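Local coordinates for N-terminal acetyltransferase-like protein (Chaetomium thermophilum, PDB 5NNP), which probably serves as the tetratricopeptide-repeat auxiliary subunit of a NatA-type N-terminal acetyltransferase, at residues Glu274-Val279 and Leu298-Gly303; Glu282-Tyr287 and Asp291-Leu296; Thr309-Leu314 and Leu350-Asn355; Ser324-Leu329 and Leu378-Asn383. All blocks are in the same frame, centred on the assembly; numbering follows the deposited sequence.

How the interactions relate
Interactions 2 and 4 are buried, interaction 1 is partly buried and interaction 3 lies at the surface, and the chemistry follows. Interactions 1 and 2 share helix 273-286, whose side chains meet a loop at 298-303 and the short helix 292-295. The first is a stacked amide and ring, the second an alanine-on-alanine approach with a water bridge at its edge. Between segments 309-314 and 350-355 interaction 3 is a single salt bridge, although their helices also pack through leucines nearby; interaction 4 sets an aromatic ring of helix 325-329 on helix 369-381. Polar groups tie the regions together: Asp291 OD1 lies 2.6 Å from Tyr313 OH, and Asp291 OD2 2.8 Å from Asn328 ND2.

Interaction 1 of 4, residues Glu274-Val279 and Leu298-Gly303; sequences EAQKAV and LNFLSG
Gln276 is the first residue of helical segment 274-279 to meet the loop 298-303, and it does so by lying along the ring of Phe300. Its CB sits 3.6 Å from Phe300 CE1. Beyond CB the chain runs extended across the ring, with CG anti to the carbonyl carbon (chi1 -54°), and the amide reaches one ring face. Amide and ring planes are 16° apart, a stacked arrangement in which Gln276 OE1 stands over the ring centre and Gln276 NE2 lies 3.8 Å from Phe300 CD1. The two side chains run past each other in opposite directions. One residue on, Lys277 adds its backbone N, 4.1 Å from Phe300 CE1 and oblique to the ring. Its aliphatic chain then crosses Leu301 at about a right angle, with Lys277 CD 4.1 Å from Leu301 CD1. Thr309 touches both Lys277 and Leu301. A helix thus packs on the loop leading into helix 303-320, within the helical-repeat array expected of the family. The 223 Å² buried here contains no hydrogen bond between the segments, which implies cohesion by dispersion and by the stacking of an amide on an aromatic face.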
loop_
_atom_site.group_PDB
_atom_site.type_symbol
_atom_site.label_atom_id
_atom_site.label_comp_id
_atom_site.label_asym_id
_atom_site.label_seq_id
_atom_site.Cartn_x
_atom_site.Cartn_y
_atom_site.Cartn_z
ATOM N N GLU A 274 2.307 -9.822 -37.673
ATOM C CA GLU A 274 1.005 -10.163 -38.197
ATOM C C GLU A 274 0.407 -11.358 -37.453
ATOM O O GLU A 274 -0.800 -11.396 -37.207
ATOM C CB GLU A 274 1.113 -10.427 -39.699
ATOM C CG GLU A 274 1.740 -9.254 -40.442
ATOM C CD GLU A 274 1.916 -9.500 -41.932
ATOM O OE1 GLU A 274 1.817 -10.674 -42.358
ATOM O OE2 GLU A 274 2.154 -8.512 -42.674
ATOM N N ALA A 275 1.248 -12.316 -37.067
ATOM C CA ALA A 275 0.765 -13.498 -36.349
ATOM C C ALA A 275 0.266 -13.129 -34.961
ATOM O O ALA A 275 -0.636 -13.770 -34.424
ATOM C CB ALA A 275 1.850 -14.546 -36.246
ATOM N N GLN A 276 0.869 -12.099 -34.379
ATOM C CA GLN A 276 0.452 -11.608 -33.082
ATOM C C GLN A 276 -0.868 -10.854 -33.160
ATOM O O GLN A 276 -1.721 -10.979 -32.279
ATOM C CB GLN A 276 1.508 -10.687 -32.486
ATOM C CG GLN A 276 2.898 -11.247 -32.390
ATOM C CD GLN A 276 3.745 -10.408 -31.462
ATOM O OE1 GLN A 276 3.438 -10.288 -30.279
ATOM N NE2 GLN A 276 4.794 -9.796 -31.997
ATOM N N LYS A 277 -1.028 -10.038 -34.192
ATOM C CA LYS A 277 -2.219 -9.215 -34.266
ATOM C C LYS A 277 -3.458 -10.081 -34.421
ATOM O O LYS A 277 -4.543 -9.712 -33.965
ATOM C CB LYS A 277 -2.144 -8.213 -35.418
ATOM C CG LYS A 277 -3.319 -7.236 -35.402
ATOM C CD LYS A 277 -3.136 -6.092 -36.366
ATOM C CE LYS A 277 -4.367 -5.212 -36.383
ATOM N NZ LYS A 277 -4.603 -4.592 -35.054
ATOM N N ALA A 278 -3.285 -11.228 -35.071
ATOM C CA ALA A 278 -4.378 -12.168 -35.286
ATOM C C ALA A 278 -4.987 -12.609 -33.950
ATOM O O ALA A 278 -6.209 -12.636 -33.775
ATOM C CB ALA A 278 -3.887 -13.372 -36.074
ATOM N N VAL A 279 -4.123 -12.954 -33.006
ATOM C CA VAL A 279 -4.583 -13.271 -31.670
ATOM C C VAL A 279 -5.396 -12.103 -31.101
ATOM O O VAL A 279 -6.504 -12.290 -30.604
ATOM C CB VAL A 279 -3.409 -13.582 -30.725
ATOM C CG1 VAL A 279 -3.925 -13.938 -29.344
ATOM C CG2 VAL A 279 -2.558 -14.696 -31.284
ATOM N N LEU A 298 -0.458 -1.891 -30.733
ATOM C CA LEU A 298 0.328 -0.717 -31.085
ATOM C C LEU A 298 1.694 -0.771 -30.421
ATOM O O LEU A 298 2.547 0.071 -30.680
ATOM C CB LEU A 298 -0.395 0.576 -30.685
ATOM C CG LEU A 298 -1.790 0.843 -31.261
ATOM C CD1 LEU A 298 -2.431 2.068 -30.597
ATOM C CD2 LEU A 298 -1.759 0.978 -32.781
ATOM N N ASN A 299 1.903 -1.757 -29.554
ATOM C CA ASN A 299 3.198 -1.902 -28.896
ATOM C C ASN A 299 4.251 -2.509 -29.823
ATOM O O ASN A 299 5.399 -2.070 -29.830
ATOM C CB ASN A 299 3.067 -2.741 -27.629
ATOM C CG ASN A 299 2.373 -1.996 -26.515
ATOM O OD1 ASN A 299 2.425 -0.767 -26.464
ATOM N ND2 ASN A 299 1.712 -2.728 -25.616
ATOM N N PHE A 300 3.850 -3.497 -30.618
ATOM C CA PHE A 300 4.786 -4.218 -31.482
ATOM C C PHE A 300 4.551 -3.946 -32.964
ATOM O O PHE A 300 5.387 -4.287 -33.803
ATOM C CB PHE A 300 4.684 -5.715 -31.229
ATOM C CG PHE A 300 3.292 -6.253 -31.394
ATOM C CD1 PHE A 300 2.831 -6.655 -32.641
ATOM C CD2 PHE A 300 2.438 -6.341 -30.305
ATOM C CE1 PHE A 300 1.542 -7.147 -32.795
ATOM C CE2 PHE A 300 1.142 -6.836 -30.454
ATOM C CZ PHE A 300 0.696 -7.234 -31.702
ATOM N N LEU A 301 3.407 -3.356 -33.295
ATOM C CA LEU A 301 3.174 -2.956 -34.680
ATOM C C LEU A 301 4.138 -1.842 -35.066
ATOM O O LEU A 301 4.580 -1.059 -34.226
ATOM C CB LEU A 301 1.729 -2.507 -34.894
ATOM C CG LEU A 301 0.700 -3.612 -35.122
ATOM C CD1 LEU A 301 -0.694 -3.026 -35.194
ATOM C CD2 LEU A 301 1.023 -4.380 -36.378
ATOM N N SER A 302 4.466 -1.776 -36.345
ATOM C CA SER A 302 5.461 -0.820 -36.816
ATOM C C SER A 302 5.222 -0.432 -38.271
ATOM O O SER A 302 4.461 -1.091 -38.978
ATOM C CB SER A 302 6.863 -1.399 -36.648
ATOM O OG SER A 302 7.000 -2.589 -37.404
ATOM N N GLY A 303 5.875 0.639 -38.712
ATOM C CA GLY A 303 5.702 1.128 -40.065
ATOM C C GLY A 303 4.245 1.384 -40.407
ATOM O O GLY A 303 3.469 1.864 -39.576
#

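Interaction 2 of 4, residues Glu282-Tyr287 and Asp291-Leu296; sequences EYAAKY and DAAKRL
Apolar packing centres on Ala284 and Ala293, which face each other where helix 273-286 and the short helix 292-295 come closest. Their CB atoms are 3.7 Å apart, and Ala293 CB also lies 3.5 Å from Ala284 CA, so the methyl group rests on the main chain of the other helix as much as on its side chain. Ala293 CB also reaches Tyr283, the residue before Ala284, at 4.4 Å from Tyr283 CB, while the Tyr283 ring leads away towards Tyr259 and Leu249. The CA atoms of Ala284 and Ala293 stand only 4.8 Å apart, an approach that small side chains permit. The architecture is a tight helix-loop-helix connection, with just three residues between the segments, inside the all-helical array of tetratricopeptide-like repeats expected of this family. A water bridges the two segments beside the alanines: it accepts from Lys294 NZ at 2.6 Å and donates to Tyr287 O at 2.8 Å. Lys294 NZ has a second acceptor in Pro288 O, within the turn itself. Ionic bonding stays inside segment 291-296, where Arg295 NH2 meets Asp291 OD2 at 3.0 Å. The approach is from above the carboxylate, 47° out of its plane, and the N-H...O angle of 136° marks the bond as bent. Asp291 OD2 is shared with Asn328. Arg295 also packs against a modified side chain of another protein chain. Among main-chain bonds, Asp291 O accepts from both Lys294 N and Arg295 N.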
loop_
_atom_site.group_PDB
_atom_site.type_symbol
_atom_site.label_atom_id
_atom_site.label_comp_id
_atom_site.label_asym_id
_atom_site.label_seq_id
_atom_site.Cartn_x
_atom_site.Cartn_y
_atom_site.Cartn_z
ATOM N N GLU A 282 -8.709 -11.371 -32.808
ATOM C CA GLU A 282 -9.682 -12.379 -32.448
ATOM C C GLU A 282 -10.473 -11.986 -31.208
ATOM O O GLU A 282 -11.691 -12.111 -31.197
ATOM C CB GLU A 282 -8.997 -13.714 -32.229
ATOM C CG GLU A 282 -9.957 -14.814 -31.882
ATOM C CD GLU A 282 -9.261 -16.125 -31.683
ATOM O OE1 GLU A 282 -8.407 -16.464 -32.531
ATOM O OE2 GLU A 282 -9.561 -16.807 -30.677
ATOM N N TYR A 283 -9.794 -11.492 -30.173
ATOM C CA TYR A 283 -10.500 -11.100 -28.952
ATOM C C TYR A 283 -11.184 -9.753 -29.102
ATOM O O TYR A 283 -12.184 -9.502 -28.444
ATOM C CB TYR A 283 -9.553 -11.124 -27.745
ATOM C CG TYR A 283 -9.302 -12.567 -27.343
ATOM C CD1 TYR A 283 -10.156 -13.226 -26.468
ATOM C CD2 TYR A 283 -8.263 -13.291 -27.903
ATOM C CE1 TYR A 283 -9.956 -14.540 -26.139
ATOM C CE2 TYR A 283 -8.063 -14.595 -27.580
ATOM C CZ TYR A 283 -8.905 -15.226 -26.702
ATOM O OH TYR A 283 -8.689 -16.555 -26.387
ATOM N N ALA A 284 -10.673 -8.906 -29.991
ATOM C CA ALA A 284 -11.304 -7.611 -30.269
ATOM C C ALA A 284 -12.674 -7.803 -30.932
ATOM O O ALA A 284 -13.640 -7.103 -30.626
ATOM C CB ALA A 284 -10.407 -6.757 -31.145
ATOM N N ALA A 285 -12.743 -8.764 -31.840
ATOM C CA ALA A 285 -13.995 -9.160 -32.461
ATOM C C ALA A 285 -14.956 -9.761 -31.436
ATOM O O ALA A 285 -16.156 -9.484 -31.456
ATOM C CB ALA A 285 -13.732 -10.154 -33.579
ATOM N N LYS A 286 -14.419 -10.591 -30.546
ATOM C CA LYS A 286 -15.229 -11.326 -29.585
ATOM C C LYS A 286 -15.685 -10.413 -28.461
ATOM O O LYS A 286 -16.730 -10.633 -27.857
ATOM C CB LYS A 286 -14.435 -12.512 -29.024
ATOM C CG LYS A 286 -15.250 -13.553 -28.274
ATOM C CD LYS A 286 -14.368 -14.690 -27.798
ATOM C CE LYS A 286 -15.169 -15.745 -27.042
ATOM N NZ LYS A 286 -14.284 -16.821 -26.509
ATOM N N TYR A 287 -14.896 -9.376 -28.198
ATOM C CA TYR A 287 -15.138 -8.464 -27.082
ATOM C C TYR A 287 -14.976 -6.996 -27.511
ATOM O O TYR A 287 -13.990 -6.336 -27.178
ATOM C CB TYR A 287 -14.194 -8.799 -25.915
ATOM C CG TYR A 287 -14.410 -10.184 -25.329
ATOM C CD1 TYR A 287 -15.568 -10.486 -24.619
ATOM C CD2 TYR A 287 -13.454 -11.191 -25.490
ATOM C CE1 TYR A 287 -15.773 -11.746 -24.086
ATOM C CE2 TYR A 287 -13.647 -12.454 -24.965
ATOM C CZ TYR A 287 -14.811 -12.726 -24.258
ATOM O OH TYR A 287 -15.031 -13.975 -23.718
ATOM N N ASP A 291 -10.758 -2.299 -24.645
ATOM C CA ASP A 291 -9.783 -1.346 -25.140
ATOM C C ASP A 291 -8.475 -2.077 -25.429
ATOM O O ASP A 291 -7.842 -1.841 -26.462
ATOM C CB ASP A 291 -9.544 -0.217 -24.145
ATOM C CG ASP A 291 -8.681 0.882 -24.726
ATOM O OD1 ASP A 291 -9.031 1.428 -25.806
ATOM O OD2 ASP A 291 -7.645 1.191 -24.111
ATOM N N ALA A 292 -8.093 -2.972 -24.515
ATOM C CA ALA A 292 -6.849 -3.730 -24.621
ATOM C C ALA A 292 -6.690 -4.436 -25.972
ATOM O O ALA A 292 -5.624 -4.368 -26.604
ATOM C CB ALA A 292 -6.763 -4.749 -23.494
ATOM N N ALA A 293 -7.752 -5.111 -26.408
ATOM C CA ALA A 293 -7.699 -5.901 -27.629
ATOM C C ALA A 293 -7.477 -5.030 -28.872
ATOM O O ALA A 293 -7.162 -5.549 -29.943
ATOM C CB ALA A 293 -8.971 -6.732 -27.775
ATOM N N LYS A 294 -7.644 -3.715 -28.735
ATOM C CA LYS A 294 -7.375 -2.798 -29.845
ATOM C C LYS A 294 -6.057 -2.061 -29.671
ATOM O O LYS A 294 -5.371 -1.775 -30.651
ATOM C CB LYS A 294 -8.494 -1.764 -29.995
ATOM C CG LYS A 294 -9.864 -2.335 -30.292
ATOM C CD LYS A 294 -10.924 -1.237 -30.243
ATOM C CE LYS A 294 -12.226 -1.697 -30.865
ATOM N NZ LYS A 294 -12.952 -2.671 -29.997
ATOM N N ARG A 295 -5.724 -1.744 -28.423
ATOM C CA ARG A 295 -4.631 -0.822 -28.097
ATOM C C ARG A 295 -3.261 -1.489 -28.029
ATOM O O ARG A 295 -2.261 -0.914 -28.463
ATOM C CB ARG A 295 -4.901 -0.136 -26.758
ATOM C CG ARG A 295 -3.818 0.839 -26.355
ATOM C CD ARG A 295 -3.993 1.275 -24.911
ATOM N NE ARG A 295 -3.426 0.329 -23.943
ATOM C CZ ARG A 295 -4.110 -0.625 -23.310
ATOM N NH1 ARG A 295 -3.492 -1.426 -22.448
ATOM N NH2 ARG A 295 -5.409 -0.786 -23.531
ATOM N N LEU A 296 -3.233 -2.694 -27.464
ATOM C CA LEU A 296 -1.996 -3.428 -27.210
ATOM C C LEU A 296 -1.139 -3.666 -28.464
ATOM O O LEU A 296 0.073 -3.468 -28.413
ATOM C CB LEU A 296 -2.321 -4.757 -26.515
ATOM C CG LEU A 296 -2.620 -4.550 -25.027
ATOM C CD1 LEU A 296 -3.161 -5.795 -24.326
ATOM C CD2 LEU A 296 -1.372 -4.051 -24.328
HETATM O O HOH W 1 -12.210 -4.767 -28.706
#

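Interaction 3 of 4, residues Thr309-Leu314 and Leu350-Asn355; sequences TAKAYL and LNEYVN
Lys311 and Glu352 make the whole of this contact, a salt bridge spanning from helix 303-320 to the C-terminal part of helix 336-352. Lys311 NZ donates to Glu352 OE1 at 3.0 Å, though the place of NZ is less sure because it crowds another atom of the model. Lys311 CE, 3.7 Å from Glu352 OE2, comes close as well. The two side chains arrive from opposite directions: Lys311 has CG anti to its backbone nitrogen (chi1 -174°) and runs out extended, and the Glu352 chain is likewise extended beyond CG. Glu348, one helical turn earlier, is the other and nominally stronger salt-bridge partner of the ammonium, with the same caution about NZ. Glu352 OE2, 3.5 Å from Lys311 NZ, hydrogen-bonds a glycerol, probably from the crystallisation liquor. Within helix 303-320, Tyr313 N bonds Thr309 O at 3.1 Å and Leu314 N bonds Ala310 O at 2.9 Å; Lys311 O is taken by Thr315 OG1, and Tyr313 OH is held by Asp291. Leucine replacing Lys311 would probably leave the carboxylates of Glu348 and Glu352 without their shared cation. The contact is a surface tie between two helices of what is probably the tetratricopeptide-like superhelix of an auxiliary subunit. Only 67 Å² is buried across the segments, and Glu352 is exposed and touches a crystal neighbour. The chemistry therefore implies an electrostatic link, in which two nearby carboxylates would tend to favour a charged lysine and solvent would probably screen the attraction.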
loop_
_atom_site.group_PDB
_atom_site.type_symbol
_atom_site.label_atom_id
_atom_site.label_comp_id
_atom_site.label_asym_id
_atom_site.label_seq_id
_atom_site.Cartn_x
_atom_site.Cartn_y
_atom_site.Cartn_z
ATOM N N THR A 309 -3.364 0.971 -38.140
ATOM C CA THR A 309 -4.052 0.583 -36.913
ATOM C C THR A 309 -4.259 1.777 -35.981
ATOM O O THR A 309 -5.307 1.911 -35.343
ATOM C CB THR A 309 -3.279 -0.509 -36.138
ATOM O OG1 THR A 309 -3.105 -1.672 -36.958
ATOM C CG2 THR A 309 -4.034 -0.881 -34.885
ATOM N N ALA A 310 -3.245 2.634 -35.897
ATOM C CA ALA A 310 -3.299 3.805 -35.030
ATOM C C ALA A 310 -4.354 4.814 -35.487
ATOM O O ALA A 310 -5.024 5.439 -34.657
ATOM C CB ALA A 310 -1.936 4.469 -34.956
ATOM N N LYS A 311 -4.507 4.979 -36.802
ATOM C CA LYS A 311 -5.539 5.879 -37.300
ATOM C C LYS A 311 -6.923 5.373 -36.895
ATOM O O LYS A 311 -7.737 6.129 -36.363
ATOM C CB LYS A 311 -5.454 6.044 -38.816
ATOM C CG LYS A 311 -6.426 7.090 -39.355
ATOM C CD LYS A 311 -5.943 7.707 -40.664
ATOM C CE LYS A 311 -6.841 8.867 -41.056
ATOM N NZ LYS A 311 -6.480 9.471 -42.364
ATOM N N ALA A 312 -7.175 4.084 -37.108
ATOM C CA ALA A 312 -8.478 3.503 -36.786
ATOM C C ALA A 312 -8.800 3.573 -35.290
ATOM O O ALA A 312 -9.962 3.742 -34.916
ATOM C CB ALA A 312 -8.546 2.091 -37.262
ATOM N N TYR A 313 -7.783 3.462 -34.439
ATOM C CA TYR A 313 -8.000 3.585 -33.005
ATOM C C TYR A 313 -8.291 5.039 -32.640
ATOM O O TYR A 313 -9.245 5.321 -31.910
ATOM C CB TYR A 313 -6.793 3.057 -32.218
ATOM C CG TYR A 313 -6.942 3.129 -30.722
ATOM C CD1 TYR A 313 -7.605 2.136 -30.031
ATOM C CD2 TYR A 313 -6.417 4.197 -29.991
ATOM C CE1 TYR A 313 -7.749 2.189 -28.641
ATOM C CE2 TYR A 313 -6.555 4.266 -28.599
ATOM C CZ TYR A 313 -7.223 3.251 -27.933
ATOM O OH TYR A 313 -7.381 3.286 -26.560
ATOM N N LEU A 314 -7.480 5.963 -33.154
ATOM C CA LEU A 314 -7.674 7.389 -32.879
ATOM C C LEU A 314 -9.053 7.887 -33.332
ATOM O O LEU A 314 -9.691 8.671 -32.632
ATOM C CB LEU A 314 -6.579 8.222 -33.543
ATOM C CG LEU A 314 -5.261 8.277 -32.776
ATOM C CD1 LEU A 314 -4.281 9.206 -33.477
ATOM C CD2 LEU A 314 -5.481 8.726 -31.320
ATOM N N LEU A 350 -8.092 16.048 -37.532
ATOM C CA LEU A 350 -8.478 17.448 -37.429
ATOM C C LEU A 350 -8.881 18.039 -38.776
ATOM O O LEU A 350 -9.893 18.730 -38.910
ATOM C CB LEU A 350 -7.318 18.245 -36.867
ATOM C CG LEU A 350 -7.663 19.521 -36.137
ATOM C CD1 LEU A 350 -8.520 19.167 -34.941
ATOM C CD2 LEU A 350 -6.376 20.166 -35.691
ATOM N N ASN A 351 -8.066 17.770 -39.784
ATOM C CA ASN A 351 -8.338 18.301 -41.097
ATOM C C ASN A 351 -9.559 17.635 -41.722
ATOM O O ASN A 351 -10.328 18.288 -42.438
ATOM C CB ASN A 351 -7.121 18.137 -41.999
ATOM C CG ASN A 351 -7.484 18.161 -43.456
ATOM O OD1 ASN A 351 -7.817 19.211 -44.010
ATOM N ND2 ASN A 351 -7.435 16.999 -44.094
ATOM N N GLU A 352 -9.743 16.343 -41.438
ATOM C CA GLU A 352 -10.839 15.565 -42.022
ATOM C C GLU A 352 -12.168 15.748 -41.293
ATOM O O GLU A 352 -13.196 15.258 -41.748
ATOM C CB GLU A 352 -10.480 14.079 -42.047
ATOM C CG GLU A 352 -9.297 13.740 -42.941
ATOM C CD GLU A 352 -8.739 12.352 -42.698
ATOM O OE1 GLU A 352 -7.828 11.955 -43.455
ATOM O OE2 GLU A 352 -9.201 11.660 -41.758
ATOM N N TYR A 353 -12.148 16.469 -40.174
ATOM C CA TYR A 353 -13.307 16.541 -39.295
ATOM C C TYR A 353 -14.439 17.377 -39.867
ATOM O O TYR A 353 -14.226 18.475 -40.388
ATOM C CB TYR A 353 -12.928 17.104 -37.923
ATOM C CG TYR A 353 -14.069 16.990 -36.930
ATOM C CD1 TYR A 353 -14.446 15.742 -36.421
ATOM C CD2 TYR A 353 -14.786 18.113 -36.516
ATOM C CE1 TYR A 353 -15.499 15.611 -35.525
ATOM C CE2 TYR A 353 -15.843 17.995 -35.612
ATOM C CZ TYR A 353 -16.196 16.737 -35.121
ATOM O OH TYR A 353 -17.239 16.586 -34.223
ATOM N N VAL A 354 -15.650 16.843 -39.762
ATOM C CA VAL A 354 -16.845 17.603 -40.079
ATOM C C VAL A 354 -17.794 17.526 -38.908
ATOM O O VAL A 354 -17.863 16.502 -38.226
ATOM C CB VAL A 354 -17.536 17.097 -41.321
ATOM C CG1 VAL A 354 -18.876 17.803 -41.475
ATOM C CG2 VAL A 354 -16.657 17.337 -42.540
ATOM N N ASN A 355 -18.491 18.627 -38.659
ATOM C CA ASN A 355 -19.354 18.747 -37.498
ATOM C C ASN A 355 -20.445 17.693 -37.509
ATOM O O ASN A 355 -21.407 17.769 -38.290
ATOM C CB ASN A 355 -19.977 20.139 -37.437
ATOM C CG ASN A 355 -20.987 20.272 -36.317
ATOM O OD1 ASN A 355 -22.096 20.757 -36.524
ATOM N ND2 ASN A 355 -20.601 19.854 -35.114
#

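Interaction 4 of 4, residues Ser324-Leu329 and Leu378-Asn383; sequences STFANL and LAQHYN
Phe326 points from helix 325-329 towards Gln380 and His381 of helix 369-381, and its contacts can be followed outward from CB. Phe326 CB lies 3.7 Å from Gln380 OE1. With CG anti to the backbone nitrogen (chi1 -177°), the ring is laid with one face against Gln380 CB, which stands 3.9 Å from Phe326 CG. This is a CH-pi contact: Gln380 CB is 4.2 Å from the ring centroid and 20° off the normal. Along one side CD1 nears His381 N at 4.0 Å, then CE1 reaches His381 CA at 3.5 Å. At the tip, Phe326 CZ is 3.9 Å from Gln380 O, which lies over a ring face. Beside the ring, a water accepts from Ala327 N and donates to Gln380 OE1, each at 3.0 Å. Were the phenylalanine a serine, the CH-pi contact would be lost and a gap would probably open beside Gln380 and His381. The ring also meets Tyr333, Tyr377 and Tyr384 edge-to-face, a cluster in which only Tyr377 and Tyr384 belong to the predicted repeat 374-407. Ser324 hydrogen-bonds the backbone of another protein chain. Helix 325-329 packs on helix 303-320 through Thr325 and Leu329, and helix 369-381 leans on helices 336-352 and 390-403.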
loop_
_atom_site.group_PDB
_atom_site.type_symbol
_atom_site.label_atom_id
_atom_site.label_comp_id
_atom_site.label_asym_id
_atom_site.label_seq_id
_atom_site.Cartn_x
_atom_site.Cartn_y
_atom_site.Cartn_z
ATOM N N SER A 324 -9.148 11.369 -22.456
ATOM C CA SER A 324 -8.036 10.588 -21.908
ATOM C C SER A 324 -7.257 9.802 -22.968
ATOM O O SER A 324 -6.491 8.889 -22.647
ATOM C CB SER A 324 -8.554 9.613 -20.861
ATOM O OG SER A 324 -9.395 10.270 -19.942
ATOM N N THR A 325 -7.470 10.135 -24.234
ATOM C CA THR A 325 -6.845 9.385 -25.310
ATOM C C THR A 325 -5.314 9.467 -25.228
ATOM O O THR A 325 -4.615 8.454 -25.281
ATOM C CB THR A 325 -7.335 9.894 -26.674
ATOM O OG1 THR A 325 -8.753 9.675 -26.775
ATOM C CG2 THR A 325 -6.613 9.188 -27.812
ATOM N N PHE A 326 -4.781 10.677 -25.095
ATOM C CA PHE A 326 -3.336 10.814 -24.985
ATOM C C PHE A 326 -2.754 9.976 -23.830
ATOM O O PHE A 326 -1.765 9.266 -24.013
ATOM C CB PHE A 326 -2.937 12.273 -24.806
ATOM C CG PHE A 326 -1.459 12.477 -24.766
ATOM C CD1 PHE A 326 -0.730 12.597 -25.945
ATOM C CD2 PHE A 326 -0.781 12.516 -23.560
ATOM C CE1 PHE A 326 0.641 12.770 -25.919
ATOM C CE2 PHE A 326 0.597 12.689 -23.531
ATOM C CZ PHE A 326 1.304 12.819 -24.714
ATOM N N ALA A 327 -3.373 10.052 -22.655
ATOM C CA ALA A 327 -2.862 9.353 -21.473
ATOM C C ALA A 327 -2.810 7.839 -21.681
ATOM O O ALA A 327 -1.983 7.154 -21.108
ATOM C CB ALA A 327 -3.706 9.683 -20.266
ATOM N N ASN A 328 -3.704 7.342 -22.524
ATOM C CA ASN A 328 -3.803 5.929 -22.829
ATOM C C ASN A 328 -2.762 5.502 -23.868
ATOM O O ASN A 328 -2.527 4.313 -24.071
ATOM C CB ASN A 328 -5.216 5.609 -23.329
ATOM C CG ASN A 328 -5.594 4.149 -23.140
ATOM O OD1 ASN A 328 -5.311 3.547 -22.100
ATOM N ND2 ASN A 328 -6.237 3.570 -24.154
ATOM N N LEU A 329 -2.114 6.472 -24.511
ATOM C CA LEU A 329 -1.176 6.144 -25.584
ATOM C C LEU A 329 0.269 6.633 -25.381
ATOM O O LEU A 329 1.175 6.184 -26.091
ATOM C CB LEU A 329 -1.715 6.686 -26.916
ATOM C CG LEU A 329 -3.025 6.091 -27.452
ATOM C CD1 LEU A 329 -3.531 6.877 -28.629
ATOM C CD2 LEU A 329 -2.875 4.619 -27.836
ATOM N N LEU A 378 -3.429 17.133 -29.308
ATOM C CA LEU A 378 -2.262 17.825 -29.806
ATOM C C LEU A 378 -1.694 18.750 -28.731
ATOM O O LEU A 378 -0.479 18.932 -28.643
ATOM C CB LEU A 378 -2.604 18.594 -31.074
ATOM C CG LEU A 378 -2.731 17.703 -32.307
ATOM C CD1 LEU A 378 -3.515 18.396 -33.406
ATOM C CD2 LEU A 378 -1.346 17.292 -32.790
ATOM N N ALA A 379 -2.571 19.314 -27.903
ATOM C CA ALA A 379 -2.134 20.223 -26.849
ATOM C C ALA A 379 -1.243 19.466 -25.889
ATOM O O ALA A 379 -0.187 19.946 -25.474
ATOM C CB ALA A 379 -3.312 20.807 -26.119
ATOM N N GLN A 380 -1.674 18.259 -25.563
ATOM C CA GLN A 380 -0.959 17.435 -24.616
ATOM C C GLN A 380 0.308 16.852 -25.216
ATOM O O GLN A 380 1.323 16.746 -24.533
ATOM C CB GLN A 380 -1.875 16.333 -24.097
ATOM C CG GLN A 380 -2.846 16.876 -23.091
ATOM C CD GLN A 380 -3.704 15.813 -22.505
ATOM O OE1 GLN A 380 -4.493 15.170 -23.202
ATOM N NE2 GLN A 380 -3.557 15.606 -21.211
ATOM N N HIS A 381 0.241 16.482 -26.490
ATOM C CA HIS A 381 1.411 15.984 -27.210
ATOM C C HIS A 381 2.586 16.935 -27.042
ATOM O O HIS A 381 3.670 16.541 -26.625
ATOM C CB HIS A 381 1.088 15.806 -28.699
ATOM C CG HIS A 381 2.228 15.277 -29.518
ATOM N ND1 HIS A 381 2.378 13.936 -29.812
ATOM C CD2 HIS A 381 3.259 15.913 -30.128
ATOM C CE1 HIS A 381 3.456 13.768 -30.555
ATOM N NE2 HIS A 381 4.009 14.951 -30.759
ATOM N N TYR A 382 2.351 18.199 -27.357
ATOM C CA TYR A 382 3.407 19.185 -27.361
ATOM C C TYR A 382 3.685 19.758 -25.979
ATOM O O TYR A 382 4.578 20.583 -25.807
ATOM C CB TYR A 382 3.055 20.278 -28.349
ATOM C CG TYR A 382 3.144 19.772 -29.756
ATOM C CD1 TYR A 382 4.385 19.536 -30.349
ATOM C CD2 TYR A 382 2.004 19.502 -30.487
ATOM C CE1 TYR A 382 4.484 19.060 -31.641
ATOM C CE2 TYR A 382 2.090 19.027 -31.776
ATOM C CZ TYR A 382 3.332 18.805 -32.349
ATOM O OH TYR A 382 3.414 18.330 -33.634
ATOM N N ASN A 383 2.930 19.297 -24.988
ATOM C CA ASN A 383 3.227 19.633 -23.605
ATOM C C ASN A 383 4.089 18.537 -22.967
ATOM O O ASN A 383 4.823 18.772 -22.006
ATOM C CB ASN A 383 1.937 19.823 -22.825
ATOM C CG ASN A 383 2.156 20.533 -21.514
ATOM O OD1 ASN A 383 3.097 21.325 -21.367
ATOM N ND2 ASN A 383 1.294 20.251 -20.542
HETATM O O HOH W 2 -5.276 12.405 -22.278
#